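Local coordinates for protein ribosomal RNA small subunit methyltransferase E (Bacillus subtilis, PDB 1VHK) that probably methylates the N3 position of one uridine in 16S rRNA of the assembled 30S subunit, using S-adenosyl-L-methionine as methyl donor, at residues C227-R232 against E237-Y242; M35-N38 against Q42-C45; L201-G206 against S245-Q250. All coordinates share one frame; numbering follows the deposited sequence.

Contact 2 comes first along the chain and lies in the PUA domain, joining the loop after helix 26-35 to strand 42-46 of a mixed sheet. Contacts 1 and 3 belong to the SPOUT-type methyltransferase domain, with contact 1 nested inside the loop that contact 3 closes. Both use helix 239-253, their centres are 9 Å apart, and they touch where F205 packs on A239, P240 and L229. Both also touch the second subunit, which no residue of contact 2's segments does. Contact 2 lies on the opposite side of the chain's centre, its nearest atoms about 24 Å from contact 1 and about 20 Å from contact 3. It thus belongs to the PUA part, while contacts 1 and 3 sit at the dimer-facing helix of the methyltransferase part.

Contact 1: residues C227-R232 against E237-Y242; sequences CGLGPR and ETAPLY
L229 and Y242 meet carbonyl on ring. L229 O stands 3.2 Å above one face of the phenol, offset toward its rim, and its nearest ring atom is Y242 CZ. The tyrosine holds CG anti to the backbone N (chi1 178°), which sends the ring out from the first turn of helix 239-253 to lie against the loop at L229. The leucine adds an aliphatic touch, L229 CB lying 3.9 Å from Y242 CE2. Its CD1 branch reaches the helix itself, 3.7 Å from A239 O and 4.3 Å from A239 CB; F188 of helix 187-193 also packs against L229. G230 follows with a phi of 103°, and a beta carbon here would run into the carbonyl oxygen of L229 and come near the tyrosine hydroxyl. Y242 OH is hydrogen-bonded to S248 OG of the second subunit. With a leucine in place of Y242, S248 of the second subunit would probably lose one of its partners, and L229 O the ring face it lies on. Chemically the contact is van der Waals packing plus a carbonyl over an aromatic face; no polar bond links the two segments, the ring serving for packing and its hydroxyl for the dimer interface.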
ATOM      1  N   CYS A 227     -12.145  15.306   2.694  1.00 35.89           N
ATOM      2  CA  CYS A 227     -10.763  15.424   3.079  1.00 33.51           C
ATOM      3  C   CYS A 227      -9.827  15.257   1.874  1.00 33.83           C
ATOM      4  O   CYS A 227     -10.065  14.385   1.021  1.00 34.69           O
ATOM      5  CB  CYS A 227     -10.347  14.305   4.052  1.00 31.29           C
ATOM      6  SG  CYS A 227     -11.106  14.331   5.657  1.00 34.47           S
ATOM      7  N   GLY A 228      -8.757  16.037   1.892  1.00 30.03           N
ATOM      8  CA  GLY A 228      -7.753  15.915   0.849  1.00 28.33           C
ATOM      9  C   GLY A 228      -6.708  14.898   1.363  1.00 28.72           C
ATOM     10  O   GLY A 228      -6.587  14.758   2.583  1.00 28.91           O
ATOM     11  N   LEU A 229      -6.055  14.201   0.469  1.00 27.14           N
ATOM     12  CA  LEU A 229      -5.068  13.189   0.798  1.00 27.05           C
ATOM     13  C   LEU A 229      -3.705  13.582   0.236  1.00 27.59           C
ATOM     14  O   LEU A 229      -3.049  12.785  -0.436  1.00 27.85           O
ATOM     15  CB  LEU A 229      -5.514  11.860   0.141  1.00 25.00           C
ATOM     16  CG  LEU A 229      -6.803  11.266   0.712  1.00 24.59           C
ATOM     17  CD1 LEU A 229      -7.045   9.878   0.163  1.00 22.72           C
ATOM     18  CD2 LEU A 229      -6.751  11.246   2.248  1.00 21.74           C
ATOM     19  N   GLY A 230      -3.341  14.843   0.448  1.00 27.06           N
ATOM     20  CA  GLY A 230      -2.102  15.410  -0.090  1.00 24.52           C
ATOM     21  C   GLY A 230      -2.457  16.287  -1.292  1.00 25.48           C
ATOM     22  O   GLY A 230      -3.579  16.258  -1.814  1.00 24.60           O
ATOM     23  N   PRO A 231      -1.508  17.083  -1.760  1.00 26.44           N
ATOM     24  CA  PRO A 231      -1.728  18.009  -2.854  1.00 26.60           C
ATOM     25  C   PRO A 231      -1.648  17.371  -4.222  1.00 29.52           C
ATOM     26  O   PRO A 231      -1.913  18.022  -5.250  1.00 30.04           O
ATOM     27  CB  PRO A 231      -0.615  19.028  -2.687  1.00 24.95           C
ATOM     28  CG  PRO A 231       0.478  18.304  -1.990  1.00 25.07           C
ATOM     29  CD  PRO A 231      -0.158  17.230  -1.154  1.00 25.89           C
ATOM     30  N   ARG A 232      -1.129  16.135  -4.283  1.00 29.97           N
ATOM     31  CA  ARG A 232      -1.009  15.503  -5.602  1.00 30.55           C
ATOM     32  C   ARG A 232      -2.320  14.788  -5.938  1.00 30.52           C
ATOM     33  O   ARG A 232      -2.888  14.170  -5.030  1.00 29.58           O
ATOM     34  CB  ARG A 232       0.162  14.520  -5.579  1.00 31.93           C
ATOM     35  CG  ARG A 232       1.513  15.076  -5.959  1.00 30.21           C
ATOM     36  CD  ARG A 232       2.667  14.214  -5.415  1.00 26.22           C
ATOM     37  NE  ARG A 232       2.995  14.678  -4.067  1.00 30.23           N
ATOM     38  CZ  ARG A 232       2.487  14.195  -2.960  1.00 36.26           C
ATOM     39  NH1 ARG A 232       1.616  13.160  -3.042  1.00 44.31           N
ATOM     40  NH2 ARG A 232       2.782  14.682  -1.777  1.00 35.40           N
ATOM     41  N   GLU A 237      -7.213   3.695  -7.818  1.00 30.37           N
ATOM     42  CA  GLU A 237      -6.538   2.548  -7.261  1.00 30.22           C
ATOM     43  C   GLU A 237      -5.444   2.997  -6.288  1.00 29.89           C
ATOM     44  O   GLU A 237      -5.156   2.274  -5.326  1.00 30.05           O
ATOM     45  CB  GLU A 237      -6.023   1.608  -8.342  1.00 26.57           C
ATOM     46  CG  GLU A 237      -4.975   2.119  -9.274  1.00 28.79           C
ATOM     47  CD  GLU A 237      -5.406   2.991 -10.415  1.00 31.41           C
ATOM     48  OE1 GLU A 237      -6.433   3.707 -10.336  1.00 33.82           O
ATOM     49  OE2 GLU A 237      -4.707   3.013 -11.468  1.00 32.93           O
ATOM     50  N   THR A 238      -5.026   4.256  -6.364  1.00 30.96           N
ATOM     51  CA  THR A 238      -3.972   4.820  -5.533  1.00 29.44           C
ATOM     52  C   THR A 238      -4.450   5.458  -4.247  1.00 28.87           C
ATOM     53  O   THR A 238      -3.891   5.147  -3.170  1.00 30.60           O
ATOM     54  CB  THR A 238      -3.089   5.824  -6.300  1.00 26.98           C
ATOM     55  OG1 THR A 238      -2.810   5.328  -7.620  1.00 23.41           O
ATOM     56  CG2 THR A 238      -1.764   6.049  -5.591  1.00 25.73           C
ATOM     57  N   ALA A 239      -5.526   6.215  -4.250  1.00 28.21           N
ATOM     58  CA  ALA A 239      -6.084   6.909  -3.106  1.00 25.41           C
ATOM     59  C   ALA A 239      -6.258   6.098  -1.843  1.00 23.15           C
ATOM     60  O   ALA A 239      -5.812   6.510  -0.768  1.00 22.04           O
ATOM     61  CB  ALA A 239      -7.424   7.567  -3.451  1.00 25.21           C
ATOM     62  N   PRO A 240      -6.926   4.955  -1.888  1.00 22.55           N
ATOM     63  CA  PRO A 240      -7.125   4.110  -0.733  1.00 22.71           C
ATOM     64  C   PRO A 240      -5.832   3.532  -0.151  1.00 22.11           C
ATOM     65  O   PRO A 240      -5.779   3.170   1.032  1.00 19.78           O
ATOM     66  CB  PRO A 240      -8.003   2.984  -1.210  1.00 22.30           C
ATOM     67  CG  PRO A 240      -8.384   3.261  -2.589  1.00 23.16           C
ATOM     68  CD  PRO A 240      -7.622   4.447  -3.080  1.00 23.63           C
ATOM     69  N   LEU A 241      -4.825   3.370  -0.986  1.00 21.98           N
ATOM     70  CA  LEU A 241      -3.540   2.825  -0.570  1.00 24.44           C
ATOM     71  C   LEU A 241      -2.801   3.833   0.321  1.00 24.89           C
ATOM     72  O   LEU A 241      -2.410   3.491   1.428  1.00 23.02           O
ATOM     73  CB  LEU A 241      -2.710   2.507  -1.809  1.00 26.97           C
ATOM     74  CG  LEU A 241      -2.832   1.098  -2.380  1.00 31.10           C
ATOM     75  CD1 LEU A 241      -4.225   0.481  -2.182  1.00 28.35           C
ATOM     76  CD2 LEU A 241      -2.462   1.138  -3.851  1.00 32.30           C
ATOM     77  N   TYR A 242      -2.751   5.073  -0.152  1.00 24.21           N
ATOM     78  CA  TYR A 242      -2.248   6.188   0.643  1.00 25.67           C
ATOM     79  C   TYR A 242      -2.982   6.251   1.985  1.00 26.82           C
ATOM     80  O   TYR A 242      -2.401   6.311   3.079  1.00 25.40           O
ATOM     81  CB  TYR A 242      -2.529   7.478  -0.146  1.00 26.55           C
ATOM     82  CG  TYR A 242      -2.129   8.758   0.522  1.00 27.85           C
ATOM     83  CD1 TYR A 242      -0.978   9.415   0.099  1.00 28.91           C
ATOM     84  CD2 TYR A 242      -2.875   9.329   1.558  1.00 27.48           C
ATOM     85  CE1 TYR A 242      -0.571  10.599   0.687  1.00 30.57           C
ATOM     86  CE2 TYR A 242      -2.471  10.500   2.162  1.00 28.99           C
ATOM     87  CZ  TYR A 242      -1.324  11.137   1.720  1.00 31.51           C
ATOM     88  OH  TYR A 242      -0.898  12.315   2.294  1.00 31.64           O
TER

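Contact 2: residues M35-N38 against Q42-C45; sequences MRMN and QIIC
M37, modelled as selenomethionine, lays its terminal methyl over one face of the flat peptide that joins Q42 to I43. M37 CE is 3.3 Å from Q42 O and stands well out of the peptide plane, above the oxygen, so this is packing on a carbonyl. Q42 starts its side chain away from M37, and its NE2 makes a weak hydrogen bond to E56 OE1. The backbone of I43 pairs with C55 of strand 52-60.

The second half of the contact is aliphatic. M37 CE lies 3.6 Å from I43 CG2, and the selenium, M37 SE, is 3.8 Å from the same methyl. The two side chains run at a slant to each other, and one methyl branch of the isoleucine meets the last two atoms of the selenomethionine. M37 reaches out with its middle torsion extended (chi2 -179°) and then bends at the selenium (chi3 79°), which swings CE round to the peptide. In I43, CG2 is anti to the carbonyl carbon, and this position makes it the branch that meets M37. L57 of strand 52-60 packs against both residues, and Y6 of strand 5-7 against I43.

The chain leaves the helix just before M37. R36 departs from helix 26-35 with positive phi, M37 is backbone-bonded to I31, and N38 N is tied to D41 OD1 before the strand begins. The contact buries 102 Å² in all, just over half of it on M37. It is a helix-loop-strand connection in which a long side chain from beyond the helix end lies against the first residues of strand 42-46, part of the mixed sheet of the PUA domain, a fold generally associated with RNA binding.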
HETATM    1  N   MSE A  35       1.841 -27.468  -3.387  1.00 76.00           N
HETATM    2  CA  MSE A  35       3.132 -27.262  -2.730  1.00 71.80           C
HETATM    3  C   MSE A  35       3.904 -28.559  -2.529  1.00 68.23           C
HETATM    4  O   MSE A  35       5.129 -28.560  -2.470  1.00 67.00           O
HETATM    5  CB  MSE A  35       2.883 -26.587  -1.373  1.00 74.99           C
HETATM    6  CG  MSE A  35       2.114 -25.286  -1.481  1.00 78.20           C
HETATM    7 SE   MSE A  35       3.179 -23.840  -2.124  1.00 85.38          SE
HETATM    8  CE  MSE A  35       4.747 -24.021  -1.058  1.00 84.08           C
ATOM      9  N   ARG A  36       3.211 -29.679  -2.438  1.00 66.11           N
ATOM     10  CA  ARG A  36       3.726 -30.996  -2.192  1.00 63.81           C
ATOM     11  C   ARG A  36       4.556 -31.117  -0.930  1.00 63.79           C
ATOM     12  O   ARG A  36       5.714 -31.524  -0.928  1.00 63.85           O
ATOM     13  CB  ARG A  36       4.410 -31.624  -3.409  1.00 59.43           C
ATOM     14  CG  ARG A  36       3.424 -32.423  -4.264  1.00 57.25           C
ATOM     15  CD  ARG A  36       4.093 -33.113  -5.451  1.00 53.61           C
ATOM     16  NE  ARG A  36       3.063 -33.656  -6.346  1.00 54.38           N
ATOM     17  CZ  ARG A  36       2.336 -34.738  -6.050  1.00 54.58           C
ATOM     18  NH1 ARG A  36       1.409 -35.184  -6.899  1.00 55.54           N
ATOM     19  NH2 ARG A  36       2.532 -35.371  -4.898  1.00 51.97           N
HETATM   20  N   MSE A  37       3.936 -30.824   0.215  1.00 64.75           N
HETATM   21  CA  MSE A  37       4.596 -30.886   1.504  1.00 66.32           C
HETATM   22  C   MSE A  37       4.532 -32.265   2.137  1.00 66.46           C
HETATM   23  O   MSE A  37       3.608 -33.042   1.932  1.00 65.88           O
HETATM   24  CB  MSE A  37       3.985 -29.836   2.451  1.00 69.77           C
HETATM   25  CG  MSE A  37       4.334 -28.418   2.014  1.00 74.95           C
HETATM   26 SE   MSE A  37       3.620 -27.065   3.157  1.00 78.74          SE
HETATM   27  CE  MSE A  37       4.846 -27.112   4.601  1.00 77.30           C
ATOM     28  N   ASN A  38       5.552 -32.572   2.951  1.00 66.60           N
ATOM     29  CA  ASN A  38       5.637 -33.861   3.603  1.00 67.59           C
ATOM     30  C   ASN A  38       5.539 -33.730   5.121  1.00 67.23           C
ATOM     31  O   ASN A  38       5.708 -32.650   5.670  1.00 66.41           O
ATOM     32  CB  ASN A  38       6.969 -34.562   3.260  1.00 69.45           C
ATOM     33  CG  ASN A  38       7.227 -34.598   1.764  1.00 69.07           C
ATOM     34  OD1 ASN A  38       6.496 -35.252   1.017  1.00 67.06           O
ATOM     35  ND2 ASN A  38       8.252 -33.869   1.338  1.00 69.20           N
ATOM     36  N   GLN A  42       6.580 -27.559   8.141  1.00 47.32           N
ATOM     37  CA  GLN A  42       5.978 -26.533   8.963  1.00 45.68           C
ATOM     38  C   GLN A  42       5.177 -25.495   8.199  1.00 43.46           C
ATOM     39  O   GLN A  42       5.587 -25.049   7.130  1.00 42.75           O
ATOM     40  CB  GLN A  42       7.125 -25.826   9.727  1.00 47.41           C
ATOM     41  CG  GLN A  42       7.818 -26.750  10.735  1.00 48.09           C
ATOM     42  CD  GLN A  42       8.662 -25.936  11.711  1.00 49.34           C
ATOM     43  OE1 GLN A  42       9.080 -24.827  11.352  1.00 49.78           O
ATOM     44  NE2 GLN A  42       8.886 -26.443  12.918  1.00 45.04           N
ATOM     45  N   ILE A  43       4.017 -25.115   8.737  1.00 41.90           N
ATOM     46  CA  ILE A  43       3.154 -24.097   8.180  1.00 38.95           C
ATOM     47  C   ILE A  43       2.681 -23.154   9.305  1.00 39.56           C
ATOM     48  O   ILE A  43       2.902 -23.335  10.489  1.00 38.93           O
ATOM     49  CB  ILE A  43       1.873 -24.559   7.461  1.00 33.92           C
ATOM     50  CG1 ILE A  43       0.937 -25.280   8.418  1.00 32.17           C
ATOM     51  CG2 ILE A  43       2.182 -25.379   6.214  1.00 32.40           C
ATOM     52  CD1 ILE A  43      -0.163 -26.121   7.846  1.00 27.44           C
ATOM     53  N   ILE A  44       2.042 -22.087   8.857  1.00 39.75           N
ATOM     54  CA  ILE A  44       1.450 -21.097   9.734  1.00 37.00           C
ATOM     55  C   ILE A  44      -0.074 -21.155   9.535  1.00 36.41           C
ATOM     56  O   ILE A  44      -0.580 -21.166   8.408  1.00 34.48           O
ATOM     57  CB  ILE A  44       1.968 -19.688   9.446  1.00 37.59           C
ATOM     58  CG1 ILE A  44       3.491 -19.662   9.319  1.00 37.92           C
ATOM     59  CG2 ILE A  44       1.516 -18.722  10.543  1.00 38.82           C
ATOM     60  CD1 ILE A  44       4.257 -19.714  10.608  1.00 36.45           C
ATOM     61  N   CYS A  45      -0.772 -21.297  10.647  1.00 35.67           N
ATOM     62  CA  CYS A  45      -2.214 -21.364  10.661  1.00 35.09           C
ATOM     63  C   CYS A  45      -2.774 -20.293  11.609  1.00 35.09           C
ATOM     64  O   CYS A  45      -2.256 -20.016  12.691  1.00 33.40           O
ATOM     65  CB  CYS A  45      -2.734 -22.731  11.064  1.00 37.27           C
ATOM     66  SG  CYS A  45      -2.428 -24.061   9.892  1.00 41.91           S
TER

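Contact 3: residues L201-G206 against S245-Q250; sequences LLIVFG and SAISYQ
I247 points its terminal methyl at L201 and I203, joining helix 239-253 to strand 200-205 of the parallel sheet in the alpha/beta SPOUT methyltransferase domain, a family known for its C-terminal trefoil knot. The packed part is small and wholly aliphatic. I247 CD1 lies 4.0 Å from L201 CD2 and 4.1 Å from I203 CD1, so a single methyl serves two partners two residues apart on the strand. I203 and I247 meet tip to tip, whereas L201 comes past the isoleucine at an angle. Each isoleucine carries CG1 anti to its own carbonyl carbon (chi1 -48° in I203, -77° in I247), and this puts the longer branch into the space between strand and helix.

The direct contact is slight, 72 Å² in all, because it is confined to that one methyl at ordinary helix-on-sheet spacing, L201 CA and I247 CA being 10.6 Å apart. Neighbours complete the packing: F188 and V192 of helix 187-193 lie on I247, I191 of the same helix on L201, and V173 of strand 171-175 on both strand residues.

Away from the strand, the helix does not present a solvent face: S245, A246, S248 and Y249 pack on the second subunit. This part of helix 239-253 is therefore held by methyl groups against its own sheet and by polar bonds across the dimer, where Y249 OH is hydrogen-bonded to Q250 OE1 of the second subunit.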
ATOM      1  N   LEU A 201     -14.159   3.073  10.668  1.00 30.35           N
ATOM      2  CA  LEU A 201     -14.047   4.217   9.762  1.00 29.88           C
ATOM      3  C   LEU A 201     -14.384   3.836   8.323  1.00 30.06           C
ATOM      4  O   LEU A 201     -13.942   2.816   7.806  1.00 30.76           O
ATOM      5  CB  LEU A 201     -12.661   4.825   9.865  1.00 27.62           C
ATOM      6  CG  LEU A 201     -12.269   5.851   8.798  1.00 30.18           C
ATOM      7  CD1 LEU A 201     -12.987   7.187   9.023  1.00 23.56           C
ATOM      8  CD2 LEU A 201     -10.757   6.023   8.745  1.00 25.61           C
ATOM      9  N   LEU A 202     -15.303   4.581   7.721  1.00 30.34           N
ATOM     10  CA  LEU A 202     -15.713   4.424   6.347  1.00 28.19           C
ATOM     11  C   LEU A 202     -15.051   5.525   5.507  1.00 27.48           C
ATOM     12  O   LEU A 202     -15.027   6.663   5.947  1.00 25.89           O
ATOM     13  CB  LEU A 202     -17.233   4.545   6.161  1.00 25.20           C
ATOM     14  CG  LEU A 202     -17.665   4.483   4.677  1.00 23.74           C
ATOM     15  CD1 LEU A 202     -17.403   3.084   4.138  1.00 25.97           C
ATOM     16  CD2 LEU A 202     -19.105   4.889   4.505  1.00 26.10           C
ATOM     17  N   ILE A 203     -14.438   5.134   4.399  1.00 28.71           N
ATOM     18  CA  ILE A 203     -13.755   6.077   3.513  1.00 28.74           C
ATOM     19  C   ILE A 203     -14.269   5.849   2.095  1.00 30.61           C
ATOM     20  O   ILE A 203     -14.194   4.703   1.622  1.00 32.09           O
ATOM     21  CB  ILE A 203     -12.224   5.910   3.489  1.00 24.06           C
ATOM     22  CG1 ILE A 203     -11.595   5.822   4.872  1.00 21.97           C
ATOM     23  CG2 ILE A 203     -11.588   7.075   2.723  1.00 21.05           C
ATOM     24  CD1 ILE A 203     -10.097   5.657   4.897  1.00 18.27           C
ATOM     25  N   VAL A 204     -14.944   6.831   1.488  1.00 31.66           N
ATOM     26  CA  VAL A 204     -15.460   6.547   0.135  1.00 30.29           C
ATOM     27  C   VAL A 204     -14.651   7.268  -0.903  1.00 30.49           C
ATOM     28  O   VAL A 204     -14.253   8.422  -0.741  1.00 30.52           O
ATOM     29  CB  VAL A 204     -16.957   6.774   0.013  1.00 33.54           C
ATOM     30  CG1 VAL A 204     -17.601   7.088   1.359  1.00 33.10           C
ATOM     31  CG2 VAL A 204     -17.342   7.812  -1.029  1.00 32.92           C
ATOM     32  N   PHE A 205     -14.352   6.573  -2.007  1.00 31.18           N
ATOM     33  CA  PHE A 205     -13.588   7.163  -3.110  1.00 30.64           C
ATOM     34  C   PHE A 205     -14.419   7.202  -4.385  1.00 31.16           C
ATOM     35  O   PHE A 205     -15.234   6.292  -4.605  1.00 33.34           O
ATOM     36  CB  PHE A 205     -12.346   6.260  -3.370  1.00 26.32           C
ATOM     37  CG  PHE A 205     -11.525   6.057  -2.132  1.00 20.11           C
ATOM     38  CD1 PHE A 205     -11.819   5.036  -1.261  1.00 18.51           C
ATOM     39  CD2 PHE A 205     -10.472   6.908  -1.852  1.00 19.97           C
ATOM     40  CE1 PHE A 205     -11.108   4.882  -0.093  1.00 22.65           C
ATOM     41  CE2 PHE A 205      -9.728   6.740  -0.698  1.00 22.31           C
ATOM     42  CZ  PHE A 205     -10.032   5.707   0.166  1.00 23.72           C
ATOM     43  N   GLY A 206     -14.154   8.103  -5.302  1.00 31.63           N
ATOM     44  CA  GLY A 206     -14.940   8.093  -6.560  1.00 35.61           C
ATOM     45  C   GLY A 206     -14.156   7.280  -7.602  1.00 36.91           C
ATOM     46  O   GLY A 206     -13.050   6.851  -7.313  1.00 36.14           O
ATOM     47  N   SER A 245      -2.134   3.363   4.347  1.00 21.57           N
ATOM     48  CA  SER A 245      -0.757   3.522   4.724  1.00 21.01           C
ATOM     49  C   SER A 245      -0.586   4.651   5.724  1.00 20.74           C
ATOM     50  O   SER A 245       0.064   4.426   6.752  1.00 22.58           O
ATOM     51  CB  SER A 245       0.145   3.747   3.487  1.00 22.86           C
ATOM     52  OG  SER A 245       0.033   2.608   2.629  1.00 16.64           O
ATOM     53  N   ALA A 246      -1.259   5.768   5.539  1.00 20.71           N
ATOM     54  CA  ALA A 246      -1.223   6.862   6.515  1.00 19.69           C
ATOM     55  C   ALA A 246      -1.828   6.408   7.835  1.00 20.70           C
ATOM     56  O   ALA A 246      -1.226   6.620   8.898  1.00 21.69           O
ATOM     57  CB  ALA A 246      -1.939   8.082   5.952  1.00 18.99           C
ATOM     58  N   ILE A 247      -2.959   5.697   7.821  1.00 20.01           N
ATOM     59  CA  ILE A 247      -3.552   5.259   9.106  1.00 19.87           C
ATOM     60  C   ILE A 247      -2.570   4.393   9.872  1.00 20.83           C
ATOM     61  O   ILE A 247      -2.390   4.492  11.103  1.00 16.95           O
ATOM     62  CB  ILE A 247      -4.923   4.613   8.866  1.00 15.57           C
ATOM     63  CG1 ILE A 247      -5.972   5.677   8.617  1.00 14.25           C
ATOM     64  CG2 ILE A 247      -5.383   3.723  10.019  1.00 15.06           C
ATOM     65  CD1 ILE A 247      -7.033   5.356   7.593  1.00 16.87           C
ATOM     66  N   SER A 248      -1.883   3.500   9.148  1.00 22.32           N
ATOM     67  CA  SER A 248      -0.883   2.637   9.740  1.00 25.92           C
ATOM     68  C   SER A 248       0.262   3.442  10.359  1.00 27.32           C
ATOM     69  O   SER A 248       0.673   3.170  11.501  1.00 27.07           O
ATOM     70  CB  SER A 248      -0.310   1.652   8.735  1.00 26.68           C
ATOM     71  OG  SER A 248       0.872   1.029   9.227  1.00 27.75           O
ATOM     72  N   TYR A 249       0.684   4.487   9.643  1.00 26.90           N
ATOM     73  CA  TYR A 249       1.784   5.312  10.131  1.00 26.00           C
ATOM     74  C   TYR A 249       1.425   5.995  11.438  1.00 27.70           C
ATOM     75  O   TYR A 249       2.195   6.020  12.401  1.00 25.92           O
ATOM     76  CB  TYR A 249       2.172   6.312   9.055  1.00 25.44           C
ATOM     77  CG  TYR A 249       3.259   7.268   9.511  1.00 25.39           C
ATOM     78  CD1 TYR A 249       4.601   6.914   9.518  1.00 23.04           C
ATOM     79  CD2 TYR A 249       2.886   8.517   9.997  1.00 26.14           C
ATOM     80  CE1 TYR A 249       5.563   7.786   9.967  1.00 24.57           C
ATOM     81  CE2 TYR A 249       3.834   9.395  10.446  1.00 28.20           C
ATOM     82  CZ  TYR A 249       5.171   9.037  10.417  1.00 28.02           C
ATOM     83  OH  TYR A 249       6.085   9.977  10.843  1.00 27.94           O
ATOM     84  N   GLN A 250       0.221   6.554  11.491  1.00 28.30           N
ATOM     85  CA  GLN A 250      -0.309   7.244  12.633  1.00 29.31           C
ATOM     86  C   GLN A 250      -0.638   6.352  13.816  1.00 30.41           C
ATOM     87  O   GLN A 250      -0.318   6.672  14.972  1.00 31.86           O
ATOM     88  CB  GLN A 250      -1.590   8.014  12.223  1.00 29.61           C
ATOM     89  CG  GLN A 250      -2.318   8.562  13.454  1.00 34.75           C
ATOM     90  CD  GLN A 250      -1.640   9.820  13.979  1.00 37.36           C
ATOM     91  OE1 GLN A 250      -1.494  10.002  15.173  1.00 40.96           O
ATOM     92  NE2 GLN A 250      -1.241  10.723  13.095  1.00 37.90           N
TER